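Long-range contacts in putative branched-chain amino acid aminotransferase IlvE (Streptococcus mutans, PDB 4DQN), which probably catalyses amino-group transfer between branched-chain amino acids and 2-oxoglutarate, with pyridoxal 5'-phosphate as cofactor: residues L14-H19 against M155-Y160; E49-L54 against I134-V139; L93-V98 against D146-T151; N169-D174 against R206-V211; A228-I233 against V282-C287. One frame throughout, in Å; residues are numbered along the deposited sequence.

Interaction 1. Residues L14-H19 against M155-Y160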
# COMPACT_ATOMS: atom_id res chain seq x y z
N LEU A 14 18.47 -15.13 -18.66
CA LEU A 14 18.03 -14.15 -17.69
C LEU A 14 16.59 -14.52 -17.48
O LEU A 14 15.92 -15.04 -18.39
CB LEU A 14 18.08 -12.74 -18.27
CG LEU A 14 19.47 -12.26 -18.65
CD1 LEU A 14 19.39 -10.86 -19.17
CD2 LEU A 14 20.41 -12.35 -17.45
N GLY A 15 16.10 -14.27 -16.29
CA GLY A 15 14.67 -14.38 -16.09
C GLY A 15 14.21 -12.96 -15.99
O GLY A 15 14.58 -12.09 -16.80
N PHE A 16 13.42 -12.71 -14.96
CA PHE A 16 12.96 -11.38 -14.64
C PHE A 16 13.35 -11.17 -13.19
O PHE A 16 12.67 -11.66 -12.29
CB PHE A 16 11.45 -11.31 -14.83
CG PHE A 16 10.90 -9.91 -14.83
CD1 PHE A 16 10.40 -9.35 -13.66
CD2 PHE A 16 10.86 -9.17 -16.01
CE1 PHE A 16 9.88 -8.06 -13.65
CE2 PHE A 16 10.33 -7.87 -16.02
CZ PHE A 16 9.85 -7.32 -14.82
N GLU A 17 14.46 -10.48 -12.96
CA GLU A 17 14.93 -10.23 -11.59
C GLU A 17 15.84 -9.00 -11.54
O GLU A 17 16.29 -8.51 -12.57
CB GLU A 17 15.68 -11.45 -11.06
CG GLU A 17 17.05 -11.63 -11.67
CD GLU A 17 17.75 -12.88 -11.16
OE1 GLU A 17 18.77 -13.28 -11.78
OE2 GLU A 17 17.30 -13.45 -10.15
N TYR A 18 16.09 -8.51 -10.34
CA TYR A 18 16.93 -7.33 -10.15
C TYR A 18 18.38 -7.63 -10.51
O TYR A 18 18.89 -8.69 -10.17
CB TYR A 18 16.88 -6.88 -8.69
CG TYR A 18 17.74 -5.65 -8.43
CD1 TYR A 18 17.32 -4.38 -8.85
CD2 TYR A 18 18.98 -5.76 -7.80
CE1 TYR A 18 18.11 -3.25 -8.63
CE2 TYR A 18 19.78 -4.63 -7.58
CZ TYR A 18 19.33 -3.38 -7.99
OH TYR A 18 20.13 -2.27 -7.78
N HIS A 19 19.01 -6.68 -11.19
CA HIS A 19 20.46 -6.63 -11.35
C HIS A 19 20.87 -5.22 -10.99
O HIS A 19 20.14 -4.27 -11.29
CB HIS A 19 20.87 -6.89 -12.81
CG HIS A 19 20.39 -8.20 -13.35
ND1 HIS A 19 21.24 -9.24 -13.65
CD2 HIS A 19 19.14 -8.65 -13.64
CE1 HIS A 19 20.55 -10.27 -14.10
NE2 HIS A 19 19.27 -9.94 -14.10
N MET A 155 17.59 -3.15 -15.57
CA MET A 155 18.14 -4.49 -15.49
C MET A 155 17.76 -5.26 -16.74
O MET A 155 16.65 -5.11 -17.26
CB MET A 155 17.63 -5.23 -14.24
CG MET A 155 16.13 -5.48 -14.25
SD MET A 155 15.33 -4.96 -12.72
CE MET A 155 15.45 -3.17 -12.87
N PRO A 156 18.69 -6.08 -17.25
CA PRO A 156 18.33 -6.89 -18.41
C PRO A 156 17.40 -8.03 -18.00
O PRO A 156 17.61 -8.64 -16.94
CB PRO A 156 19.69 -7.42 -18.88
CG PRO A 156 20.53 -7.48 -17.62
CD PRO A 156 20.09 -6.27 -16.82
N VAL A 157 16.35 -8.29 -18.78
CA VAL A 157 15.44 -9.39 -18.45
C VAL A 157 15.29 -10.32 -19.65
O VAL A 157 15.46 -9.88 -20.78
CB VAL A 157 14.05 -8.89 -17.96
CG1 VAL A 157 14.20 -8.04 -16.69
CG2 VAL A 157 13.32 -8.10 -19.04
N GLY A 158 14.98 -11.59 -19.41
CA GLY A 158 14.94 -12.56 -20.49
C GLY A 158 13.62 -12.57 -21.23
O GLY A 158 12.65 -11.93 -20.79
N ASN A 159 13.59 -13.29 -22.36
CA ASN A 159 12.39 -13.48 -23.18
C ASN A 159 11.22 -14.03 -22.37
O ASN A 159 10.10 -13.52 -22.47
CB ASN A 159 12.70 -14.43 -24.36
CG ASN A 159 11.54 -14.55 -25.37
OD1 ASN A 159 10.36 -14.52 -25.00
ND2 ASN A 159 11.89 -14.71 -26.64
N TYR A 160 11.51 -15.07 -21.59
CA TYR A 160 10.50 -15.82 -20.83
C TYR A 160 9.73 -16.80 -21.72
O TYR A 160 9.29 -17.85 -21.26
CB TYR A 160 9.58 -14.90 -20.01
CG TYR A 160 8.42 -15.60 -19.32
CD1 TYR A 160 8.62 -16.75 -18.55
CD2 TYR A 160 7.12 -15.10 -19.43
CE1 TYR A 160 7.57 -17.39 -17.92
CE2 TYR A 160 6.06 -15.74 -18.80
CZ TYR A 160 6.29 -16.88 -18.04
OH TYR A 160 5.23 -17.50 -17.42
O HOH W 1 16.80 -10.60 -15.11
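The loop that leads toward strand 24-30 lies along the end of strand 147-157 in the antiparallel sheet, with Gly15 bonded to Gly158. Gly158 N donates to Gly15 O at 2.7 Å, and the N-H...O angle is 169°. Close by, Leu14 O receives a C-H contact from Gly158 CA.

The Leu14 side chain touches at two places: CB lies against Gly158 N, and CD1 reaches Pro156. With CG opposite the carbonyl carbon (chi1 -63°) and CD1 extended beyond it, the methyl comes to 3.5 Å from Pro156 CB, tight for two carbons. Pro156 CG also stands over one face of the His19 imidazole, 4.3 Å from the ring centroid and only 5° off the normal, a CH-pi contact. A water lies at the edge of this imidazole, in its plane, 2.7 Å from His19 NE2. It accepts from Glu17 N at 3.2 Å. It can donate to Pro156 O at 2.8 Å and, weakly, to Gly15 O, but it has more acceptors in reach than protons.

Met155 CG comes to 3.5 Å from Glu17 O, and the bend beyond it carries the sulfur past Tyr18 CA. Phe16 runs alongside Val157, with Phe16 CD2 3.6 Å from Val157 CG1. The Phe16 ring also meets Tyr128 edge-to-face. Ile140 of the second subunit packs on Phe16 and Met155, while Tyr18 OH is hydrogen-bonded to Glu49 of that subunit. The segment leads into strand 24-30, which pairs antiparallel with strand 147-157 in the N-terminal domain sheet of class-IV aminotransferases.

Interaction 2. Residues E49-L54 against I134-V139; sequences ESSPAL and IGVGDV
Pro52 lies on the backbone of 135-139 and can be followed round its ring. Its CB is 4.1 Å from Gly135 O. Its CG meets the Val139 side chain, 3.6 Å from Val139 CG2, and the two side chains cross at about a right angle. Its CD then turns back to the main chain, 3.4 Å from Val136 O.

Pro52 opens the short helix 52-55, so the contact sets a helix start against the end of strand 126-136. Ser51 holds the N-cap position, but its OG makes no capping bond and is bonded to Ser48 O. Ala53 N, in the first turn, donates to Gly135 O at 2.8 Å with an angle of 148°. The Ala53 methyl rests 3.7 Å from Ile134 CB.

At the other end, Val139 N donates to Ser50 O at 3.1 Å, from a position 36° out of the carbonyl plane. Ser50 OG stands opposite its own backbone N (chi1 -162°), which turns it to Val139 O, a weak bond of 3.0 Å. Between these bonds, Ser51 CA makes a C-H contact with Gly137 O. Tyr18 of the second subunit packs on Ser50 and Asp138.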
# COMPACT_ATOMS: atom_id res chain seq x y z
N GLU A 49 13.79 7.74 8.14
CA GLU A 49 13.06 6.68 8.82
C GLU A 49 11.56 6.99 8.85
O GLU A 49 10.73 6.10 9.05
CB GLU A 49 13.59 6.51 10.26
CG GLU A 49 13.36 7.75 11.14
CD GLU A 49 14.13 7.68 12.44
OE1 GLU A 49 14.73 6.62 12.70
OE2 GLU A 49 14.12 8.67 13.20
N SER A 50 11.22 8.26 8.68
CA SER A 50 9.84 8.69 8.74
C SER A 50 9.23 8.97 7.36
O SER A 50 8.22 9.68 7.27
CB SER A 50 9.74 9.96 9.58
OG SER A 50 8.40 10.14 9.98
N SER A 51 9.84 8.42 6.31
CA SER A 51 9.36 8.64 4.93
C SER A 51 7.96 8.08 4.72
O SER A 51 7.73 6.89 4.98
CB SER A 51 10.30 7.96 3.91
OG SER A 51 11.59 8.55 3.90
N PRO A 52 7.02 8.90 4.20
CA PRO A 52 5.67 8.42 3.88
C PRO A 52 5.63 7.21 2.93
O PRO A 52 4.66 6.46 2.99
CB PRO A 52 5.02 9.63 3.20
CG PRO A 52 5.69 10.81 3.88
CD PRO A 52 7.14 10.36 4.02
N ALA A 53 6.64 7.01 2.09
CA ALA A 53 6.64 5.82 1.24
C ALA A 53 6.68 4.55 2.10
O ALA A 53 6.16 3.51 1.69
CB ALA A 53 7.81 5.85 0.26
N LEU A 54 7.27 4.65 3.29
CA LEU A 54 7.46 3.49 4.16
C LEU A 54 6.33 3.31 5.16
O LEU A 54 6.01 2.18 5.55
CB LEU A 54 8.79 3.61 4.91
CG LEU A 54 10.07 3.64 4.07
CD1 LEU A 54 11.25 3.97 4.98
CD2 LEU A 54 10.28 2.30 3.37
N ILE A 134 8.53 8.12 -4.93
CA ILE A 134 8.26 7.89 -3.51
C ILE A 134 8.23 9.16 -2.67
O ILE A 134 9.02 10.09 -2.89
CB ILE A 134 9.31 6.93 -2.89
CG1 ILE A 134 10.73 7.36 -3.25
CG2 ILE A 134 9.07 5.49 -3.33
CD1 ILE A 134 11.81 6.57 -2.47
N GLY A 135 7.32 9.19 -1.70
CA GLY A 135 7.30 10.25 -0.70
C GLY A 135 8.35 10.01 0.37
O GLY A 135 8.36 8.95 1.00
N VAL A 136 9.22 10.99 0.57
CA VAL A 136 10.30 10.88 1.56
C VAL A 136 10.26 12.06 2.54
O VAL A 136 9.22 12.71 2.67
CB VAL A 136 11.68 10.72 0.90
CG1 VAL A 136 11.71 9.41 0.11
CG2 VAL A 136 12.02 11.90 -0.04
N GLY A 137 11.36 12.32 3.23
CA GLY A 137 11.35 13.34 4.26
C GLY A 137 10.58 12.89 5.50
O GLY A 137 10.31 11.70 5.67
N ASP A 138 10.21 13.83 6.36
CA ASP A 138 9.69 13.48 7.68
C ASP A 138 8.18 13.69 7.83
O ASP A 138 7.70 14.82 7.80
CB ASP A 138 10.41 14.31 8.75
CG ASP A 138 11.91 14.22 8.65
OD1 ASP A 138 12.41 13.22 8.09
OD2 ASP A 138 12.60 15.14 9.13
N VAL A 139 7.42 12.60 8.01
CA VAL A 139 5.98 12.74 8.25
C VAL A 139 5.52 11.68 9.24
O VAL A 139 5.64 10.48 8.98
CB VAL A 139 5.14 12.59 6.97
CG1 VAL A 139 3.65 12.56 7.32
CG2 VAL A 139 5.42 13.71 5.99

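Interaction 3. Residues L93-V98 against D146-T151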
# COMPACT_ATOMS: atom_id res chain seq x y z
N LEU A 93 -2.42 9.57 -5.27
CA LEU A 93 -1.70 9.48 -4.00
C LEU A 93 -1.16 10.83 -3.53
O LEU A 93 -0.31 10.87 -2.63
CB LEU A 93 -0.56 8.48 -4.11
CG LEU A 93 -0.88 7.07 -3.63
CD1 LEU A 93 -1.95 6.40 -4.47
CD2 LEU A 93 0.39 6.24 -3.63
N LEU A 94 -1.64 11.91 -4.15
CA LEU A 94 -1.21 13.26 -3.77
C LEU A 94 0.30 13.44 -3.87
O LEU A 94 0.91 14.09 -3.02
CB LEU A 94 -1.68 13.59 -2.34
CG LEU A 94 -3.02 14.31 -2.16
CD1 LEU A 94 -3.98 13.97 -3.27
CD2 LEU A 94 -3.65 14.00 -0.79
N MET A 95 0.92 12.84 -4.89
CA MET A 95 2.34 13.04 -5.18
C MET A 95 2.42 13.97 -6.38
O MET A 95 1.55 13.94 -7.24
CB MET A 95 3.03 11.70 -5.52
CG MET A 95 3.01 10.69 -4.36
SD MET A 95 4.22 9.34 -4.51
CE MET A 95 3.31 8.31 -5.63
N PRO A 96 3.46 14.83 -6.42
CA PRO A 96 3.62 15.74 -7.57
C PRO A 96 3.92 14.95 -8.83
O PRO A 96 4.65 13.95 -8.78
CB PRO A 96 4.84 16.58 -7.19
CG PRO A 96 5.60 15.73 -6.16
CD PRO A 96 4.51 15.02 -5.40
N GLN A 97 3.36 15.39 -9.96
CA GLN A 97 3.58 14.68 -11.21
C GLN A 97 5.01 14.82 -11.73
O GLN A 97 5.67 15.85 -11.55
CB GLN A 97 2.61 15.19 -12.28
CG GLN A 97 1.14 14.82 -12.05
CD GLN A 97 0.27 15.30 -13.19
OE1 GLN A 97 0.78 15.66 -14.26
NE2 GLN A 97 -1.04 15.32 -12.98
N VAL A 98 5.50 13.77 -12.38
CA VAL A 98 6.72 13.85 -13.17
C VAL A 98 6.27 14.12 -14.60
O VAL A 98 5.56 13.29 -15.18
CB VAL A 98 7.49 12.50 -13.13
CG1 VAL A 98 8.68 12.52 -14.10
CG2 VAL A 98 7.97 12.20 -11.72
N ASP A 146 6.34 16.39 1.65
CA ASP A 146 6.67 17.53 0.80
C ASP A 146 8.01 17.37 0.08
O ASP A 146 8.41 18.24 -0.70
CB ASP A 146 6.53 18.89 1.52
CG ASP A 146 7.27 18.94 2.82
OD1 ASP A 146 8.34 18.29 2.95
OD2 ASP A 146 6.79 19.67 3.72
N GLU A 147 8.66 16.24 0.31
CA GLU A 147 9.86 15.86 -0.45
C GLU A 147 9.63 14.54 -1.18
O GLU A 147 9.02 13.62 -0.63
CB GLU A 147 11.07 15.71 0.49
CG GLU A 147 11.51 17.01 1.17
CD GLU A 147 12.63 16.79 2.18
OE1 GLU A 147 13.55 15.99 1.88
OE2 GLU A 147 12.58 17.39 3.27
N TYR A 148 10.09 14.44 -2.43
CA TYR A 148 9.90 13.20 -3.19
C TYR A 148 11.16 12.81 -3.93
O TYR A 148 12.00 13.66 -4.26
CB TYR A 148 8.75 13.36 -4.19
CG TYR A 148 7.42 13.57 -3.49
CD1 TYR A 148 7.05 14.82 -3.04
CD2 TYR A 148 6.57 12.49 -3.25
CE1 TYR A 148 5.85 15.02 -2.37
CE2 TYR A 148 5.36 12.66 -2.58
CZ TYR A 148 5.01 13.93 -2.15
OH TYR A 148 3.82 14.13 -1.49
N ILE A 149 11.30 11.51 -4.18
CA ILE A 149 12.35 11.03 -5.08
C ILE A 149 11.72 10.42 -6.31
O ILE A 149 10.76 9.66 -6.19
CB ILE A 149 13.24 9.97 -4.38
CG1 ILE A 149 14.08 10.64 -3.30
CG2 ILE A 149 14.18 9.29 -5.39
CD1 ILE A 149 14.94 9.67 -2.49
N PHE A 150 12.24 10.76 -7.49
CA PHE A 150 11.93 10.03 -8.71
C PHE A 150 13.22 9.40 -9.21
O PHE A 150 14.21 10.09 -9.47
CB PHE A 150 11.32 10.95 -9.78
CG PHE A 150 11.07 10.26 -11.12
CD1 PHE A 150 10.19 9.18 -11.21
CD2 PHE A 150 11.72 10.69 -12.27
CE1 PHE A 150 9.96 8.54 -12.46
CE2 PHE A 150 11.49 10.07 -13.51
CZ PHE A 150 10.61 8.99 -13.61
N THR A 151 13.23 8.07 -9.32
CA THR A 151 14.41 7.37 -9.80
C THR A 151 14.04 6.35 -10.87
O THR A 151 12.96 5.76 -10.83
CB THR A 151 15.18 6.71 -8.61
OG1 THR A 151 16.36 6.06 -9.10
CG2 THR A 151 14.30 5.69 -7.85
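Pro96 sets its CD-CG edge on one face of Tyr148, and this is the tight part of the contact. Pro96 CD sits over the centre of the phenol ring, 3.4 Å from its centroid and 14° off the normal, in a CH-pi contact. The nearest ring atom, Tyr148 CE1, is 3.3 Å from Pro96 CD. Met95 meets the same ring obliquely. Its CG comes to 3.5 Å from Tyr148 CE2, and its sulfur lies 5.1 Å from the Tyr148 centroid, 71° off the normal, a Met-aromatic contact.

The backbones themselves stay well apart, with Met95 CA and Tyr148 CA at 7.8 Å, so side chains bridge the gap. Tyr148 and Phe150 alternate with Ile149 along strand 147-157 and reach the loop that joins helices 79-92 and 100-113. That loop begins with a Schellman motif. Leu94 is its C-prime residue, with Met95 N bonded to Ala90 O and Leu94 N to Asp91 O.

Farther along, the packing is looser. With its CG anti to the backbone N (chi1 176°), the Phe150 ring reaches the Val98 methyls, and Val98 CG2 lies over the ring toward its rim, 3.9 Å from the Phe150 centroid. On the outer side, Leu94 is partly exposed, and its side chain packs on Pro144 and on Leu197 of the second subunit. The Tyr148 hydroxyl has weak bonds to Ala145 O and Gln58 NE2.

Interaction 4. Residues N169-D174 against R206-V211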
# COMPACT_ATOMS: atom_id res chain seq x y z
N ASN A 169 -1.74 -22.04 -16.28
CA ASN A 169 -3.05 -22.07 -15.64
C ASN A 169 -3.16 -21.05 -14.52
O ASN A 169 -2.17 -20.76 -13.84
CB ASN A 169 -3.35 -23.49 -15.12
CG ASN A 169 -3.27 -24.55 -16.21
OD1 ASN A 169 -3.80 -24.37 -17.31
ND2 ASN A 169 -2.60 -25.65 -15.91
N PHE A 170 -4.37 -20.53 -14.32
CA PHE A 170 -4.60 -19.48 -13.33
C PHE A 170 -5.78 -19.84 -12.45
O PHE A 170 -6.65 -20.62 -12.87
CB PHE A 170 -4.85 -18.15 -14.02
CG PHE A 170 -3.64 -17.60 -14.71
CD1 PHE A 170 -2.78 -16.74 -14.04
CD2 PHE A 170 -3.34 -17.98 -16.00
CE1 PHE A 170 -1.64 -16.24 -14.66
CE2 PHE A 170 -2.22 -17.49 -16.64
CZ PHE A 170 -1.37 -16.61 -15.97
N LEU A 171 -5.82 -19.25 -11.26
CA LEU A 171 -6.83 -19.58 -10.25
C LEU A 171 -7.70 -18.36 -9.90
O LEU A 171 -7.18 -17.29 -9.57
CB LEU A 171 -6.15 -20.09 -8.97
CG LEU A 171 -7.02 -20.23 -7.71
CD1 LEU A 171 -8.01 -21.37 -7.90
CD2 LEU A 171 -6.18 -20.44 -6.45
N ILE A 172 -9.02 -18.51 -9.98
CA ILE A 172 -9.91 -17.49 -9.41
C ILE A 172 -10.20 -17.84 -7.95
O ILE A 172 -10.79 -18.88 -7.67
CB ILE A 172 -11.23 -17.40 -10.18
CG1 ILE A 172 -10.96 -17.01 -11.63
CG2 ILE A 172 -12.16 -16.39 -9.52
CD1 ILE A 172 -12.19 -17.02 -12.52
N GLN A 173 -9.77 -16.98 -7.02
CA GLN A 173 -9.91 -17.27 -5.59
C GLN A 173 -10.64 -16.12 -4.91
O GLN A 173 -10.03 -15.10 -4.59
CB GLN A 173 -8.53 -17.52 -4.94
CG GLN A 173 -8.57 -17.98 -3.46
CD GLN A 173 -9.14 -19.39 -3.28
OE1 GLN A 173 -9.03 -20.23 -4.18
NE2 GLN A 173 -9.74 -19.65 -2.12
N ASP A 174 -11.94 -16.29 -4.69
CA ASP A 174 -12.85 -15.18 -4.37
C ASP A 174 -12.70 -14.53 -2.99
O ASP A 174 -13.29 -13.48 -2.75
CB ASP A 174 -14.31 -15.60 -4.61
CG ASP A 174 -14.64 -15.70 -6.07
OD1 ASP A 174 -14.66 -14.64 -6.73
OD2 ASP A 174 -14.88 -16.82 -6.57
N ARG A 206 -0.83 -24.21 -5.12
CA ARG A 206 -1.74 -25.12 -5.82
C ARG A 206 -1.29 -25.30 -7.26
O ARG A 206 -2.03 -25.82 -8.10
CB ARG A 206 -3.17 -24.61 -5.78
CG ARG A 206 -3.78 -24.59 -4.40
CD ARG A 206 -5.25 -24.25 -4.51
NE ARG A 206 -5.74 -23.55 -3.32
CZ ARG A 206 -6.99 -23.13 -3.19
NH1 ARG A 206 -7.86 -23.35 -4.18
NH2 ARG A 206 -7.37 -22.50 -2.08
N GLN A 207 -0.06 -24.85 -7.53
CA GLN A 207 0.57 -24.95 -8.84
C GLN A 207 -0.10 -24.14 -9.94
O GLN A 207 -0.06 -24.51 -11.12
CB GLN A 207 0.75 -26.42 -9.25
CG GLN A 207 1.61 -27.22 -8.28
CD GLN A 207 1.87 -28.63 -8.76
OE1 GLN A 207 1.37 -29.04 -9.81
NE2 GLN A 207 2.65 -29.39 -7.99
N PHE A 208 -0.69 -23.01 -9.56
CA PHE A 208 -1.14 -22.03 -10.54
C PHE A 208 -0.13 -20.89 -10.64
O PHE A 208 0.59 -20.60 -9.68
CB PHE A 208 -2.54 -21.50 -10.18
CG PHE A 208 -3.61 -22.55 -10.25
CD1 PHE A 208 -4.18 -22.90 -11.47
CD2 PHE A 208 -4.05 -23.19 -9.09
CE1 PHE A 208 -5.17 -23.86 -11.54
CE2 PHE A 208 -5.05 -24.16 -9.15
CZ PHE A 208 -5.60 -24.50 -10.37
N SER A 209 -0.07 -20.25 -11.81
CA SER A 209 0.85 -19.14 -12.04
C SER A 209 0.52 -17.94 -11.16
O SER A 209 1.41 -17.33 -10.57
CB SER A 209 0.79 -18.71 -13.50
OG SER A 209 1.25 -19.75 -14.34
N ASP A 210 -0.76 -17.61 -11.10
CA ASP A 210 -1.21 -16.45 -10.34
C ASP A 210 -2.72 -16.54 -10.14
O ASP A 210 -3.36 -17.50 -10.58
CB ASP A 210 -0.85 -15.16 -11.08
CG ASP A 210 -0.62 -13.99 -10.15
OD1 ASP A 210 -1.15 -14.00 -9.01
OD2 ASP A 210 0.10 -13.04 -10.55
N VAL A 211 -3.26 -15.55 -9.45
CA VAL A 211 -4.69 -15.45 -9.23
C VAL A 211 -5.32 -14.51 -10.27
O VAL A 211 -4.71 -13.51 -10.66
CB VAL A 211 -4.98 -14.99 -7.76
CG1 VAL A 211 -6.24 -14.14 -7.66
CG2 VAL A 211 -5.09 -16.18 -6.83
O HOH W 2 -1.55 -25.79 -13.32
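Leu171 and Val211 form a parallel beta bridge, part of a beta-alpha-beta unit in which helix 190-205 lies between strands 168-172 and 211-214. Two backbone bonds make the first shell. Leu171 N donates to Asp210 O at 3.1 Å, in the carbonyl plane. Ser209 N meets Asn169 O nearly along the C=O axis, at 3.0 Å.

Side chains pack beside these bonds. Leu171 CB lies over one face of Phe208, offset toward the rim and 4.0 Å from the ring centroid. On the Phe170 ring, Ser209 CB stands over a face, 4.1 Å from the centroid. With Leu171 CG opposite the backbone N (chi1 169°), Leu171 CD2 comes over a face of the Arg206 guanidinium, 4.1 Å from NH1. The Gln173 amide is turned 78° from that guanidinium, and its NE2 is bonded to Asp175 OD1.

Farther out, Gln207 is the C-prime residue of the Schellman motif that ends the helix and turns the chain toward Phe208. Val211 N donates to Asp210 OD1 at 2.7 Å, on the anti side of the carboxylate. Asn169 OD1 takes a bond from Gly298 N. Asn169 ND2 donates to a water at 2.8 Å, and that water donates to Gln207 O at 2.9 Å.

Interaction 5. Residues A228-I233 against V282-C287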
# COMPACT_ATOMS: atom_id res chain seq x y z
N ALA A 228 -1.40 -8.16 -14.36
CA ALA A 228 -1.60 -8.02 -15.81
C ALA A 228 -3.08 -7.99 -16.18
O ALA A 228 -3.93 -8.42 -15.40
CB ALA A 228 -0.90 -9.17 -16.54
N ASN A 229 -3.39 -7.48 -17.38
CA ASN A 229 -4.78 -7.41 -17.85
C ASN A 229 -5.23 -8.73 -18.49
O ASN A 229 -4.40 -9.46 -19.01
CB ASN A 229 -4.96 -6.28 -18.87
CG ASN A 229 -4.98 -4.90 -18.23
OD1 ASN A 229 -4.98 -3.88 -18.92
ND2 ASN A 229 -4.99 -4.85 -16.91
N PHE A 230 -6.53 -9.01 -18.43
CA PHE A 230 -7.12 -10.18 -19.09
C PHE A 230 -7.62 -9.73 -20.47
O PHE A 230 -8.07 -8.59 -20.63
CB PHE A 230 -8.29 -10.72 -18.25
CG PHE A 230 -9.03 -11.89 -18.89
CD1 PHE A 230 -10.11 -11.67 -19.76
CD2 PHE A 230 -8.66 -13.20 -18.62
CE1 PHE A 230 -10.79 -12.75 -20.34
CE2 PHE A 230 -9.33 -14.28 -19.19
CZ PHE A 230 -10.40 -14.06 -20.05
N PHE A 231 -7.54 -10.63 -21.45
CA PHE A 231 -8.22 -10.41 -22.73
C PHE A 231 -8.79 -11.74 -23.21
O PHE A 231 -8.22 -12.80 -22.96
CB PHE A 231 -7.30 -9.76 -23.80
CG PHE A 231 -6.23 -10.69 -24.35
CD1 PHE A 231 -4.96 -10.73 -23.78
CD2 PHE A 231 -6.50 -11.52 -25.43
CE1 PHE A 231 -3.98 -11.58 -24.28
CE2 PHE A 231 -5.53 -12.38 -25.93
CZ PHE A 231 -4.27 -12.41 -25.35
N GLY A 232 -9.93 -11.69 -23.89
CA GLY A 232 -10.48 -12.89 -24.49
C GLY A 232 -10.75 -12.68 -25.96
O GLY A 232 -11.01 -11.55 -26.40
N ILE A 233 -10.68 -13.76 -26.73
CA ILE A 233 -11.05 -13.72 -28.14
C ILE A 233 -12.29 -14.58 -28.35
O ILE A 233 -12.29 -15.75 -27.98
CB ILE A 233 -9.90 -14.22 -29.05
CG1 ILE A 233 -8.93 -13.09 -29.35
CG2 ILE A 233 -10.43 -14.66 -30.39
CD1 ILE A 233 -8.01 -12.79 -28.26
N VAL A 282 -12.83 -18.25 -27.24
CA VAL A 282 -12.13 -19.35 -27.89
C VAL A 282 -10.63 -19.33 -27.53
O VAL A 282 -9.95 -20.37 -27.55
CB VAL A 282 -12.38 -19.29 -29.43
CG1 VAL A 282 -11.24 -19.84 -30.21
CG2 VAL A 282 -13.67 -20.03 -29.77
N GLU A 283 -10.14 -18.14 -27.18
CA GLU A 283 -8.78 -17.98 -26.65
C GLU A 283 -8.79 -16.93 -25.55
O GLU A 283 -9.62 -16.02 -25.56
CB GLU A 283 -7.80 -17.51 -27.75
CG GLU A 283 -7.61 -18.45 -28.93
CD GLU A 283 -6.71 -17.82 -29.99
OE1 GLU A 283 -5.76 -17.09 -29.62
OE2 GLU A 283 -6.94 -18.05 -31.20
N ALA A 284 -7.84 -17.04 -24.62
CA ALA A 284 -7.70 -16.04 -23.57
C ALA A 284 -6.24 -15.90 -23.17
O ALA A 284 -5.47 -16.85 -23.29
CB ALA A 284 -8.53 -16.42 -22.35
N GLY A 285 -5.87 -14.72 -22.67
CA GLY A 285 -4.53 -14.53 -22.15
C GLY A 285 -4.42 -13.37 -21.18
O GLY A 285 -5.40 -12.67 -20.90
N ALA A 286 -3.21 -13.18 -20.67
CA ALA A 286 -2.89 -12.03 -19.84
C ALA A 286 -1.91 -11.18 -20.63
O ALA A 286 -1.09 -11.71 -21.38
CB ALA A 286 -2.25 -12.50 -18.53
N CYS A 287 -1.97 -9.86 -20.47
CA CYS A 287 -1.03 -9.00 -21.17
C CYS A 287 -0.44 -7.94 -20.25
O CYS A 287 -1.11 -7.45 -19.34
CB CYS A 287 -1.67 -8.38 -22.41
SG CYS A 287 -3.05 -7.26 -22.08
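Ala228 CB packs against Cys287 O at 3.3 Å; the pairing begins at Asn229. Asn229 and Cys287 are a hydrogen-bonded pair. Asn229 N donates to Cys287 O at 3.0 Å, and Cys287 N returns a bond to Asn229 O at 2.9 Å. The Asn229 amide is held from outside, OD1 by Ser250 N and ND2 by Leu248 O.

Phe230 turns to the sheet face that carries Ala284 and Ala286, and its CZ is 3.8 Å from Ala284 CB. Phe231 points to the other face and exchanges two backbone bonds with Gly285. Its CG sits between the backbone N and the carbonyl carbon (chi1 72°), which lays the ring over the glycine. Gly285 N is over the ring centre, and Gly285 CA makes a CH-pi contact, 4.1 Å from the Phe231 centroid and 28° off the normal. Gly232 adds a C-H contact from its CA to Glu283 O.

At Ile233 the regular pairing changes. Ile233 N donates to Glu283 O at 2.8 Å. Ile233 O takes Val282 N at 2.7 Å and, weakly, Glu283 N at 3.3 Å. Two residues thus face one, the mark of a classic beta bulge in the antiparallel pair of strands 228-234 and 281-288.

Overall arrangement
Interactions 1, 2 and 3 share the antiparallel sheet, and interactions 4 and 5 the mixed one. Interactions 2 and 3 touch, their centres 11 Å apart. Val136 N and Glu147 O, 2.9 Å apart, probably share a hydrogen bond between strands 126-136 and 147-157. Interaction 1 uses the far end of strand 147-157, with its centre 27 Å from that of interaction 3. Interactions 4 and 5 have centres 15 Å apart. The centres of interactions 5 and 2 are about 38 Å apart, on opposite sides of the chain's centre. Lys188, predicted to carry the cofactor but unmodified here, is near both groups. Its side chain is about 8 Å from that of Ala228 and about 9 Å from those of Phe16 and Met95.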